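Local structure of 70-KDA soluble lytic transglycosylase (Escherichia coli, 1SLY) at residues K464-S469 and S532-V537; A386-L391 and R401-N406; N107-K112 and D140-V145. The protein cleaves the glycosidic bonds between N-acetylmuramic acid and N-acetylglucosamine in peptidoglycan, forming a 1,6-anhydro bond in the muramic acid product. All coordinates share one frame; numbering follows the deposited sequence.

Contact 1. Residues K464-S469 and S532-V537; sequences KEIPQS and SYLQYV. With BLG (4-O-(4-O-sulfonyl-N-acetylglucosamininyl)-5-methylhydroxy-L-proline-taurine), chain B.
Gln535 and Glu465 show how one glutamine can tie a loop to a helix by capturing two of its backbone N-H groups. Gln535 OE1 accepts from Glu465 N at 2.7 Å, the donor standing above the carbonyl plane and not on a lone pair. The same oxygen takes a weak second bond from Ile466 N, 3.3 Å away. At the other end of the amide, Gln535 NE2 donates to Glu465 OE1 over 3.1 Å, nearly in its own amide plane and to the anti lone pair, with the carboxylate turned 38° from the amide. The Gln535 chain bends at chi2 (58°), which lays the amide across the loop with OE1 at the backbone and NE2 at the carboxylate.

The packed part lies beside this grip. Lys464 lies across Gln535 with its CD 3.7 Å from Gln535 CB, before its amine turns to the carbonyl of Tyr460. Ile466 is buried and sets CG2 3.9 Å from Gln535 CA, while its CD1 approaches Leu534 CB at 4.4 Å. Tyr538 and Thr461 also touch Ile466. The looser, solvent side is that of Glu465, whose side chain is exposed.

Helix 523-540 meanwhile faces two ways. Tyr533 points from it away from the loop, and its OH accepts a hydrogen bond from O3 of bulgecin A, 2.9 Å away. The contact thus anchors the loop leading into helix 468-479, which carries the predicted catalytic Glu478, to a helix of the inhibitor pocket, within the lysozyme-like fold of the Slt-type domain.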
loop_
_atom_site.group_PDB
_atom_site.type_symbol
_atom_site.label_atom_id
_atom_site.label_comp_id
_atom_site.label_asym_id
_atom_site.label_seq_id
_atom_site.Cartn_x
_atom_site.Cartn_y
_atom_site.Cartn_z
ATOM N N LYS A 464 11.481 10.748 -28.422
ATOM C CA LYS A 464 11.653 9.457 -27.788
ATOM C C LYS A 464 10.861 8.353 -28.505
ATOM O O LYS A 464 9.916 8.643 -29.248
ATOM C CB LYS A 464 11.224 9.620 -26.352
ATOM C CG LYS A 464 12.361 10.007 -25.452
ATOM C CD LYS A 464 12.000 9.934 -23.978
ATOM C CE LYS A 464 12.837 10.914 -23.179
ATOM N NZ LYS A 464 12.649 12.326 -23.642
ATOM N N GLU A 465 11.203 7.075 -28.359
ATOM C CA GLU A 465 10.406 6.042 -29.040
ATOM C C GLU A 465 9.160 5.568 -28.256
ATOM O O GLU A 465 8.253 4.994 -28.857
ATOM C CB GLU A 465 11.278 4.837 -29.330
ATOM C CG GLU A 465 12.686 5.097 -29.816
ATOM C CD GLU A 465 13.499 3.824 -29.979
ATOM O OE1 GLU A 465 14.092 3.321 -28.986
ATOM O OE2 GLU A 465 13.531 3.327 -31.128
ATOM N N ILE A 466 9.174 5.709 -26.912
ATOM C CA ILE A 466 8.051 5.370 -26.027
ATOM C C ILE A 466 6.798 6.128 -26.383
ATOM O O ILE A 466 6.837 7.342 -26.504
ATOM C CB ILE A 466 8.282 5.674 -24.541
ATOM C CG1 ILE A 466 8.582 7.156 -24.279
ATOM C CG2 ILE A 466 9.362 4.725 -24.100
ATOM C CD1 ILE A 466 8.945 7.546 -22.865
ATOM N N PRO A 467 5.650 5.490 -26.658
ATOM C CA PRO A 467 4.452 6.258 -26.977
ATOM C C PRO A 467 4.047 7.134 -25.821
ATOM O O PRO A 467 4.291 6.845 -24.652
ATOM C CB PRO A 467 3.439 5.182 -27.381
ATOM C CG PRO A 467 3.989 3.879 -27.020
ATOM C CD PRO A 467 5.471 4.065 -27.064
ATOM N N GLN A 468 3.440 8.247 -26.162
ATOM C CA GLN A 468 2.905 9.148 -25.137
ATOM C C GLN A 468 1.940 8.438 -24.144
ATOM O O GLN A 468 2.177 8.466 -22.933
ATOM C CB GLN A 468 2.196 10.299 -25.840
ATOM C CG GLN A 468 1.934 11.441 -24.890
ATOM C CD GLN A 468 0.980 12.515 -25.380
ATOM O OE1 GLN A 468 0.198 12.999 -24.579
ATOM N NE2 GLN A 468 0.917 12.995 -26.606
ATOM N N SER A 469 0.901 7.727 -24.617
ATOM C CA SER A 469 -0.095 7.001 -23.794
ATOM C C SER A 469 0.520 6.026 -22.811
ATOM O O SER A 469 0.040 5.840 -21.701
ATOM C CB SER A 469 -1.006 6.193 -24.644
ATOM O OG SER A 469 -0.175 5.309 -25.390
ATOM N N SER A 532 12.804 9.835 -19.407
ATOM C CA SER A 532 14.154 9.441 -19.741
ATOM C C SER A 532 14.436 8.059 -19.206
ATOM O O SER A 532 14.848 7.197 -19.985
ATOM C CB SER A 532 15.182 10.382 -19.155
ATOM O OG SER A 532 15.111 11.653 -19.794
ATOM N N TYR A 533 14.178 7.746 -17.932
ATOM C CA TYR A 533 14.318 6.368 -17.417
ATOM C C TYR A 533 13.409 5.322 -18.120
ATOM O O TYR A 533 13.837 4.204 -18.417
ATOM C CB TYR A 533 13.995 6.296 -15.948
ATOM C CG TYR A 533 14.479 4.987 -15.371
ATOM C CD1 TYR A 533 15.820 4.647 -15.468
ATOM C CD2 TYR A 533 13.617 4.111 -14.702
ATOM C CE1 TYR A 533 16.281 3.477 -14.903
ATOM C CE2 TYR A 533 14.082 2.936 -14.132
ATOM C CZ TYR A 533 15.413 2.640 -14.235
ATOM O OH TYR A 533 15.910 1.531 -13.620
ATOM N N LEU A 534 12.157 5.644 -18.438
ATOM C CA LEU A 534 11.309 4.751 -19.194
ATOM C C LEU A 534 11.807 4.483 -20.620
ATOM O O LEU A 534 11.731 3.331 -21.036
ATOM C CB LEU A 534 9.929 5.343 -19.179
ATOM C CG LEU A 534 8.817 4.437 -19.701
ATOM C CD1 LEU A 534 8.862 3.041 -19.092
ATOM C CD2 LEU A 534 7.528 5.167 -19.398
ATOM N N GLN A 535 12.350 5.432 -21.392
ATOM C CA GLN A 535 12.952 5.171 -22.730
ATOM C C GLN A 535 14.229 4.364 -22.614
ATOM O O GLN A 535 14.546 3.528 -23.442
ATOM C CB GLN A 535 13.252 6.497 -23.425
ATOM C CG GLN A 535 14.090 6.603 -24.658
ATOM C CD GLN A 535 13.568 5.796 -25.801
ATOM O OE1 GLN A 535 12.443 5.949 -26.265
ATOM N NE2 GLN A 535 14.385 4.922 -26.318
ATOM N N TYR A 536 14.977 4.556 -21.568
ATOM C CA TYR A 536 16.141 3.749 -21.334
ATOM C C TYR A 536 15.770 2.289 -21.180
ATOM O O TYR A 536 16.384 1.450 -21.842
ATOM C CB TYR A 536 16.806 4.205 -20.091
ATOM C CG TYR A 536 17.871 3.249 -19.644
ATOM C CD1 TYR A 536 18.940 3.018 -20.472
ATOM C CD2 TYR A 536 17.819 2.636 -18.421
ATOM C CE1 TYR A 536 19.943 2.201 -20.079
ATOM C CE2 TYR A 536 18.833 1.814 -18.027
ATOM C CZ TYR A 536 19.886 1.608 -18.858
ATOM O OH TYR A 536 20.950 0.809 -18.489
ATOM N N VAL A 537 14.826 2.020 -20.273
ATOM C CA VAL A 537 14.257 0.678 -19.949
ATOM C C VAL A 537 13.500 0.035 -21.166
ATOM O O VAL A 537 13.682 -1.116 -21.538
ATOM C CB VAL A 537 13.468 1.074 -18.650
ATOM C CG1 VAL A 537 12.036 0.644 -18.587
ATOM C CG2 VAL A 537 14.283 0.513 -17.514
HETATM C C1 BLG B . 12.198 1.105 -8.783
HETATM C C2 BLG B . 13.181 2.002 -9.554
HETATM C C3 BLG B . 14.225 1.089 -10.207
HETATM C C4 BLG B . 14.827 0.114 -9.184
HETATM C C5 BLG B . 13.745 -0.638 -8.382
HETATM O O5 BLG B . 12.822 0.280 -7.814
HETATM O O1 BLG B . 11.314 1.976 -8.191
HETATM N N2 BLG B . 12.482 2.847 -10.511
HETATM C C7 BLG B . 12.490 4.166 -10.531
HETATM O O7 BLG B . 13.154 4.855 -9.761
HETATM C C8 BLG B . 11.703 4.809 -11.643
HETATM O O3 BLG B . 15.291 1.825 -10.785
HETATM O O4 BLG B . 15.596 -0.815 -9.945
HETATM S S4 BLG B . 17.164 -0.876 -9.802
HETATM O O41 BLG B . 17.679 0.402 -9.328
HETATM O O42 BLG B . 17.726 -1.130 -11.110
HETATM O O43 BLG B . 17.496 -1.973 -8.916
HETATM C C6 BLG B . 14.305 -1.440 -7.224
HETATM O O6 BLG B . 15.665 -1.152 -6.959
HETATM C CA BLG B . 9.201 2.630 -7.855
HETATM C CB BLG B . 10.150 1.457 -7.765
HETATM C CG BLG B . 10.114 1.182 -6.286
HETATM C CD BLG B . 8.572 1.200 -6.055
HETATM N N BLG B . 8.043 2.139 -7.124
HETATM C C9 BLG B . 8.933 3.123 -9.261
HETATM O O9 BLG B . 7.893 2.257 -9.701
HETATM C C10 BLG B . 8.101 1.657 -4.672
HETATM O O10 BLG B . 8.362 2.723 -4.104
HETATM N N3 BLG B . 7.221 0.788 -4.221
HETATM C C11 BLG B . 6.513 0.889 -2.982
HETATM C C12 BLG B . 7.378 0.308 -1.882
HETATM S S BLG B . 6.219 0.172 -0.489
HETATM O OS1 BLG B . 7.096 0.007 0.747
HETATM O OS2 BLG B . 5.289 1.367 -0.478
HETATM O OS3 BLG B . 5.294 -1.012 -0.697
#

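Contact 2. Residues A386-L391 and R401-N406; sequences ARVREL and RSEWAN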
loop_
_atom_site.group_PDB
_atom_site.type_symbol
_atom_site.label_atom_id
_atom_site.label_comp_id
_atom_site.label_asym_id
_atom_site.label_seq_id
_atom_site.Cartn_x
_atom_site.Cartn_y
_atom_site.Cartn_z
ATOM N N ALA A 386 -14.391 25.707 -0.791
ATOM C CA ALA A 386 -13.610 26.949 -1.017
ATOM C C ALA A 386 -12.193 26.777 -0.488
ATOM O O ALA A 386 -11.273 27.244 -1.155
ATOM C CB ALA A 386 -14.253 28.146 -0.332
ATOM N N ARG A 387 -11.981 26.060 0.620
ATOM C CA ARG A 387 -10.627 25.717 1.057
ATOM C C ARG A 387 -9.918 24.833 0.041
ATOM O O ARG A 387 -8.730 25.045 -0.206
ATOM C CB ARG A 387 -10.596 24.950 2.345
ATOM C CG ARG A 387 -11.098 25.748 3.499
ATOM C CD ARG A 387 -10.505 25.365 4.832
ATOM N NE ARG A 387 -11.095 24.166 5.390
ATOM C CZ ARG A 387 -12.359 24.077 5.793
ATOM N NH1 ARG A 387 -13.150 25.139 5.752
ATOM N NH2 ARG A 387 -12.833 22.918 6.248
ATOM N N VAL A 388 -10.634 23.868 -0.574
ATOM C CA VAL A 388 -10.095 22.976 -1.614
ATOM C C VAL A 388 -9.741 23.841 -2.803
ATOM O O VAL A 388 -8.673 23.646 -3.365
ATOM C CB VAL A 388 -11.144 21.879 -2.055
ATOM C CG1 VAL A 388 -10.774 21.160 -3.344
ATOM C CG2 VAL A 388 -11.154 20.788 -1.006
ATOM N N ARG A 389 -10.545 24.820 -3.187
ATOM C CA ARG A 389 -10.207 25.623 -4.365
ATOM C C ARG A 389 -8.872 26.360 -4.215
ATOM O O ARG A 389 -7.991 26.242 -5.071
ATOM C CB ARG A 389 -11.354 26.579 -4.627
ATOM C CG ARG A 389 -11.088 27.758 -5.530
ATOM C CD ARG A 389 -12.392 28.103 -6.214
ATOM N NE ARG A 389 -12.433 27.314 -7.444
ATOM C CZ ARG A 389 -13.484 27.071 -8.229
ATOM N NH1 ARG A 389 -14.709 27.462 -7.911
ATOM N NH2 ARG A 389 -13.303 26.383 -9.350
ATOM N N GLU A 390 -8.699 26.971 -3.047
ATOM C CA GLU A 390 -7.467 27.657 -2.675
ATOM C C GLU A 390 -6.276 26.732 -2.514
ATOM O O GLU A 390 -5.242 26.959 -3.137
ATOM C CB GLU A 390 -7.623 28.420 -1.371
ATOM C CG GLU A 390 -8.634 29.549 -1.424
ATOM C CD GLU A 390 -8.580 30.367 -2.698
ATOM O OE1 GLU A 390 -7.617 31.121 -2.889
ATOM O OE2 GLU A 390 -9.512 30.255 -3.519
ATOM N N LEU A 391 -6.378 25.664 -1.743
ATOM C CA LEU A 391 -5.262 24.742 -1.585
ATOM C C LEU A 391 -4.731 24.250 -2.955
ATOM O O LEU A 391 -3.508 24.130 -3.113
ATOM C CB LEU A 391 -5.745 23.599 -0.706
ATOM C CG LEU A 391 -5.853 23.914 0.764
ATOM C CD1 LEU A 391 -6.456 22.739 1.527
ATOM C CD2 LEU A 391 -4.459 24.189 1.288
ATOM N N ARG A 401 -5.842 16.992 -0.699
ATOM C CA ARG A 401 -6.251 15.579 -0.580
ATOM C C ARG A 401 -7.070 15.263 0.665
ATOM O O ARG A 401 -8.201 14.798 0.557
ATOM C CB ARG A 401 -5.003 14.681 -0.601
ATOM C CG ARG A 401 -5.109 13.165 -0.320
ATOM C CD ARG A 401 -3.746 12.566 0.071
ATOM N NE ARG A 401 -3.079 13.291 1.177
ATOM C CZ ARG A 401 -2.934 12.876 2.443
ATOM N NH1 ARG A 401 -3.412 11.703 2.863
ATOM N NH2 ARG A 401 -2.296 13.657 3.306
ATOM N N SER A 402 -6.527 15.625 1.821
ATOM C CA SER A 402 -7.188 15.423 3.121
ATOM C C SER A 402 -8.489 16.170 3.277
ATOM O O SER A 402 -9.444 15.709 3.890
ATOM C CB SER A 402 -6.315 15.861 4.285
ATOM O OG SER A 402 -4.971 15.389 4.152
ATOM N N GLU A 403 -8.560 17.322 2.670
ATOM C CA GLU A 403 -9.769 18.113 2.699
ATOM C C GLU A 403 -10.795 17.442 1.757
ATOM O O GLU A 403 -11.952 17.230 2.123
ATOM C CB GLU A 403 -9.318 19.497 2.288
ATOM C CG GLU A 403 -10.146 20.677 2.699
ATOM C CD GLU A 403 -9.948 21.195 4.107
ATOM O OE1 GLU A 403 -8.832 21.372 4.587
ATOM O OE2 GLU A 403 -10.940 21.495 4.750
ATOM N N TRP A 404 -10.412 16.983 0.572
ATOM C CA TRP A 404 -11.296 16.256 -0.359
ATOM C C TRP A 404 -11.822 14.920 0.226
ATOM O O TRP A 404 -12.990 14.569 0.080
ATOM C CB TRP A 404 -10.507 16.002 -1.591
ATOM C CG TRP A 404 -11.285 15.637 -2.797
ATOM C CD1 TRP A 404 -11.154 14.476 -3.495
ATOM C CD2 TRP A 404 -12.214 16.450 -3.522
ATOM N NE1 TRP A 404 -11.945 14.548 -4.619
ATOM C CE2 TRP A 404 -12.600 15.730 -4.674
ATOM C CE3 TRP A 404 -12.749 17.716 -3.319
ATOM C CZ2 TRP A 404 -13.475 16.190 -5.635
ATOM C CZ3 TRP A 404 -13.626 18.189 -4.275
ATOM C CH2 TRP A 404 -13.980 17.430 -5.417
ATOM N N ALA A 405 -10.992 14.176 0.948
ATOM C CA ALA A 405 -11.381 12.936 1.630
ATOM C C ALA A 405 -12.629 13.141 2.504
ATOM O O ALA A 405 -13.649 12.516 2.235
ATOM C CB ALA A 405 -10.215 12.483 2.470
ATOM N N ASN A 406 -12.590 14.083 3.458
ATOM C CA ASN A 406 -13.748 14.466 4.297
ATOM C C ASN A 406 -14.950 14.856 3.431
ATOM O O ASN A 406 -16.055 14.367 3.628
ATOM C CB ASN A 406 -13.439 15.681 5.208
ATOM C CG ASN A 406 -12.251 15.425 6.096
ATOM O OD1 ASN A 406 -12.271 14.543 6.924
ATOM N ND2 ASN A 406 -11.097 16.008 5.977
#
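Arg387 and Glu403 illustrate a charged pair buried between two consecutive helices. The salt bridge converges on one oxygen: Glu403 OE2 lies at the edge of the guanidinium, near its plane, 2.8 Å from Arg387 NE and equally far from Arg387 NH2. Both hydrogen bonds are bent and weak, because a single oxygen is set between two N-H groups that point nearly the same way. The carboxylate stands almost upright to the guanidinium, its plane turned by 84°. Bends at chi3 of Arg387 (-78°) and at chi2 of Glu403 bring the two groups together.

Further polar partners surround both ions: Glu403 OE1 is paired with Tyr40 OH, Arg387 NH2 also binds Thr67 OG1, and Glu384 OE2, from another carboxylate, comes close to Glu403 OE2, a like-charge approach that the arginine probably offsets. Replacing Arg387 by alanine is likely to leave the buried Glu403 carboxylate without its positive partner, facing Glu384, and Thr67 without its guanidinium contact.

Van der Waals contacts lie beside the ions. Val388 straddles two partners: its CG2 rests 3.8 Å from Glu403 CG, and its CG1 lies 4.0 Å from Trp404 CE3, meeting the indole obliquely. Leu391 CD1 makes a looser approach of a methyl to a polar oxygen, 4.1 Å from Glu403 OE1, the atom that bonds Tyr40.

The backbones run nearly antiparallel, at 155° with axes 9.5 Å apart, as a helical hairpin of the L domain. Pro69 of helix 69-85 touches Glu403, Leu68 just ahead of that helix touches Arg387, and Trp404 reaches helices 413-425 and 429-438 through Ala423, Gln434 and Ala435.

Contact 3. Residues N107-K112 and D140-V145; sequences NYYYAK and DKLFSV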
loop_
_atom_site.group_PDB
_atom_site.type_symbol
_atom_site.label_atom_id
_atom_site.label_comp_id
_atom_site.label_asym_id
_atom_site.label_seq_id
_atom_site.Cartn_x
_atom_site.Cartn_y
_atom_site.Cartn_z
ATOM N N ASN A 107 -1.610 8.089 26.803
ATOM C CA ASN A 107 -1.622 9.229 27.720
ATOM C C ASN A 107 -3.010 9.400 28.310
ATOM O O ASN A 107 -3.142 9.499 29.531
ATOM C CB ASN A 107 -1.234 10.490 26.996
ATOM C CG ASN A 107 0.259 10.606 26.911
ATOM O OD1 ASN A 107 0.947 10.304 27.870
ATOM N ND2 ASN A 107 0.868 11.031 25.829
ATOM N N TYR A 108 -4.056 9.324 27.491
ATOM C CA TYR A 108 -5.429 9.419 27.975
ATOM C C TYR A 108 -5.774 8.344 28.999
ATOM O O TYR A 108 -6.525 8.570 29.943
ATOM C CB TYR A 108 -6.358 9.335 26.795
ATOM C CG TYR A 108 -7.825 9.107 27.068
ATOM C CD1 TYR A 108 -8.705 10.164 27.199
ATOM C CD2 TYR A 108 -8.353 7.825 27.071
ATOM C CE1 TYR A 108 -10.064 9.959 27.308
ATOM C CE2 TYR A 108 -9.707 7.602 27.182
ATOM C CZ TYR A 108 -10.561 8.680 27.294
ATOM O OH TYR A 108 -11.917 8.465 27.350
ATOM N N TYR A 109 -5.227 7.170 28.905
ATOM C CA TYR A 109 -5.553 6.159 29.897
ATOM C C TYR A 109 -4.648 6.312 31.111
ATOM O O TYR A 109 -5.022 6.001 32.248
ATOM C CB TYR A 109 -5.422 4.761 29.257
ATOM C CG TYR A 109 -6.509 4.458 28.268
ATOM C CD1 TYR A 109 -7.801 4.365 28.719
ATOM C CD2 TYR A 109 -6.286 4.263 26.913
ATOM C CE1 TYR A 109 -8.851 4.093 27.880
ATOM C CE2 TYR A 109 -7.339 3.981 26.056
ATOM C CZ TYR A 109 -8.624 3.897 26.558
ATOM O OH TYR A 109 -9.712 3.603 25.773
ATOM N N TYR A 110 -3.445 6.809 30.948
ATOM C CA TYR A 110 -2.629 7.042 32.124
ATOM C C TYR A 110 -3.256 8.200 32.949
ATOM O O TYR A 110 -3.228 8.215 34.176
ATOM C CB TYR A 110 -1.244 7.337 31.606
ATOM C CG TYR A 110 -0.258 7.360 32.728
ATOM C CD1 TYR A 110 0.063 6.217 33.429
ATOM C CD2 TYR A 110 0.295 8.560 33.086
ATOM C CE1 TYR A 110 0.931 6.290 34.483
ATOM C CE2 TYR A 110 1.156 8.635 34.136
ATOM C CZ TYR A 110 1.469 7.508 34.826
ATOM O OH TYR A 110 2.354 7.629 35.859
ATOM N N ALA A 111 -3.924 9.149 32.292
ATOM C CA ALA A 111 -4.659 10.224 32.941
ATOM C C ALA A 111 -5.819 9.657 33.758
ATOM O O ALA A 111 -6.010 10.103 34.890
ATOM C CB ALA A 111 -5.176 11.175 31.893
ATOM N N LYS A 112 -6.569 8.679 33.235
ATOM C CA LYS A 112 -7.671 7.988 33.963
ATOM C C LYS A 112 -7.154 7.338 35.236
ATOM O O LYS A 112 -7.752 7.470 36.291
ATOM C CB LYS A 112 -8.292 6.849 33.177
ATOM C CG LYS A 112 -8.986 7.197 31.887
ATOM C CD LYS A 112 -10.236 7.950 32.249
ATOM C CE LYS A 112 -11.106 8.078 31.019
ATOM N NZ LYS A 112 -12.321 8.870 31.335
ATOM N N ASP A 140 4.668 3.085 27.862
ATOM C CA ASP A 140 5.420 2.381 28.902
ATOM C C ASP A 140 5.073 2.711 30.351
ATOM O O ASP A 140 5.166 1.815 31.193
ATOM C CB ASP A 140 6.892 2.628 28.693
ATOM C CG ASP A 140 7.510 2.055 27.421
ATOM O OD1 ASP A 140 6.870 1.240 26.709
ATOM O OD2 ASP A 140 8.677 2.431 27.152
ATOM N N LYS A 141 4.658 3.951 30.668
ATOM C CA LYS A 141 4.157 4.266 32.023
ATOM C C LYS A 141 2.763 3.672 32.335
ATOM O O LYS A 141 2.524 3.290 33.492
ATOM C CB LYS A 141 4.105 5.759 32.222
ATOM C CG LYS A 141 3.406 6.622 31.177
ATOM C CD LYS A 141 3.446 8.098 31.601
ATOM C CE LYS A 141 3.350 9.045 30.433
ATOM N NZ LYS A 141 2.193 8.782 29.529
ATOM N N LEU A 142 1.873 3.528 31.324
ATOM C CA LEU A 142 0.574 2.819 31.457
ATOM C C LEU A 142 0.826 1.371 31.874
ATOM O O LEU A 142 0.507 0.951 32.993
ATOM C CB LEU A 142 -0.245 2.714 30.156
ATOM C CG LEU A 142 -1.704 3.148 30.257
ATOM C CD1 LEU A 142 -2.427 2.770 28.988
ATOM C CD2 LEU A 142 -2.350 2.541 31.508
ATOM N N PHE A 143 1.522 0.642 31.000
ATOM C CA PHE A 143 1.836 -0.768 31.192
ATOM C C PHE A 143 2.591 -1.060 32.487
ATOM O O PHE A 143 2.392 -2.133 33.050
ATOM C CB PHE A 143 2.627 -1.235 29.986
ATOM C CG PHE A 143 1.954 -1.131 28.634
ATOM C CD1 PHE A 143 0.577 -1.077 28.493
ATOM C CD2 PHE A 143 2.740 -1.102 27.501
ATOM C CE1 PHE A 143 0.006 -1.001 27.249
ATOM C CE2 PHE A 143 2.174 -1.024 26.258
ATOM C CZ PHE A 143 0.810 -0.974 26.126
ATOM N N SER A 144 3.392 -0.166 33.053
ATOM C CA SER A 144 3.988 -0.478 34.357
ATOM C C SER A 144 3.047 -0.256 35.509
ATOM O O SER A 144 3.163 -0.965 36.513
ATOM C CB SER A 144 5.167 0.354 34.770
ATOM O OG SER A 144 6.035 0.433 33.670
ATOM N N VAL A 145 2.131 0.714 35.471
ATOM C CA VAL A 145 1.259 0.849 36.638
ATOM C C VAL A 145 0.171 -0.253 36.625
ATOM O O VAL A 145 -0.117 -0.839 37.669
ATOM C CB VAL A 145 0.731 2.353 36.679
ATOM C CG1 VAL A 145 1.998 3.181 36.954
ATOM C CG2 VAL A 145 0.135 2.907 35.415
#
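Tyr110 and Lys141 show how a flat ring can be fitted between two side chains of a neighbouring helix. The aliphatic run of Lys141 lies across one face of the phenol: CD sits 3.6 Å from the centroid of the Tyr110 ring, 20° off its normal, a CH-pi contact. Val145 supplies the bump at the rim, where its CG2 meets Tyr110 CE1 in the ring plane at 3.6 Å. The ring is therefore lodged between the lysine on a face and the valine at an edge; with CG anti to the backbone N (chi1 -170°) it projects toward segment 140-145.

Segments 107-112 and 140-145, on helices 102-114 and 139-148, cross at 39° with axes 9.1 Å apart, as neighbouring members of the all-helical superhelix from which the ring-shaped body of Slt70 is built. The segments start beside Cys106 and Cys139, which probably form a disulfide.

Leu142 fills the hollow beside Tyr109, its CD1 3.6 Å from Tyr109 CB, with Trp122 and Ala125 of helix 118-129 behind it. The lysine continues past the phenol and, bent at chi4, hooks its amine onto Asn107: NZ donates to Asn107 OD1 over 2.6 Å, tilted somewhat from the carbonyl plane. Lys141 NZ also bonds to the carbonyl of Ala138, Asn107 ND2 is engaged by Asn80 OD1, and Tyr110 meets Trp88 edge-to-face.

Along the chain, contact 3 closes before contact 2 opens, and contact 2 closes before contact 1. They share no helix and do not touch: the centres of contacts 1 and 2 lie about 34 Å apart, those of contacts 2 and 3 about 36 Å, and those of contacts 1 and 3 about 56 Å, the last pair on opposite sides of the chain's centre. Contact 3 belongs to the long helical superhelix, contact 2 to the L domain, and contact 1 to the Slt-type domain, where bulgecin A binds. Contact 2 joins consecutive helices, whereas contacts 3 and 1 bridge 27 and 62 intervening residues. The three thus belong to separate parts of an all-helical chain.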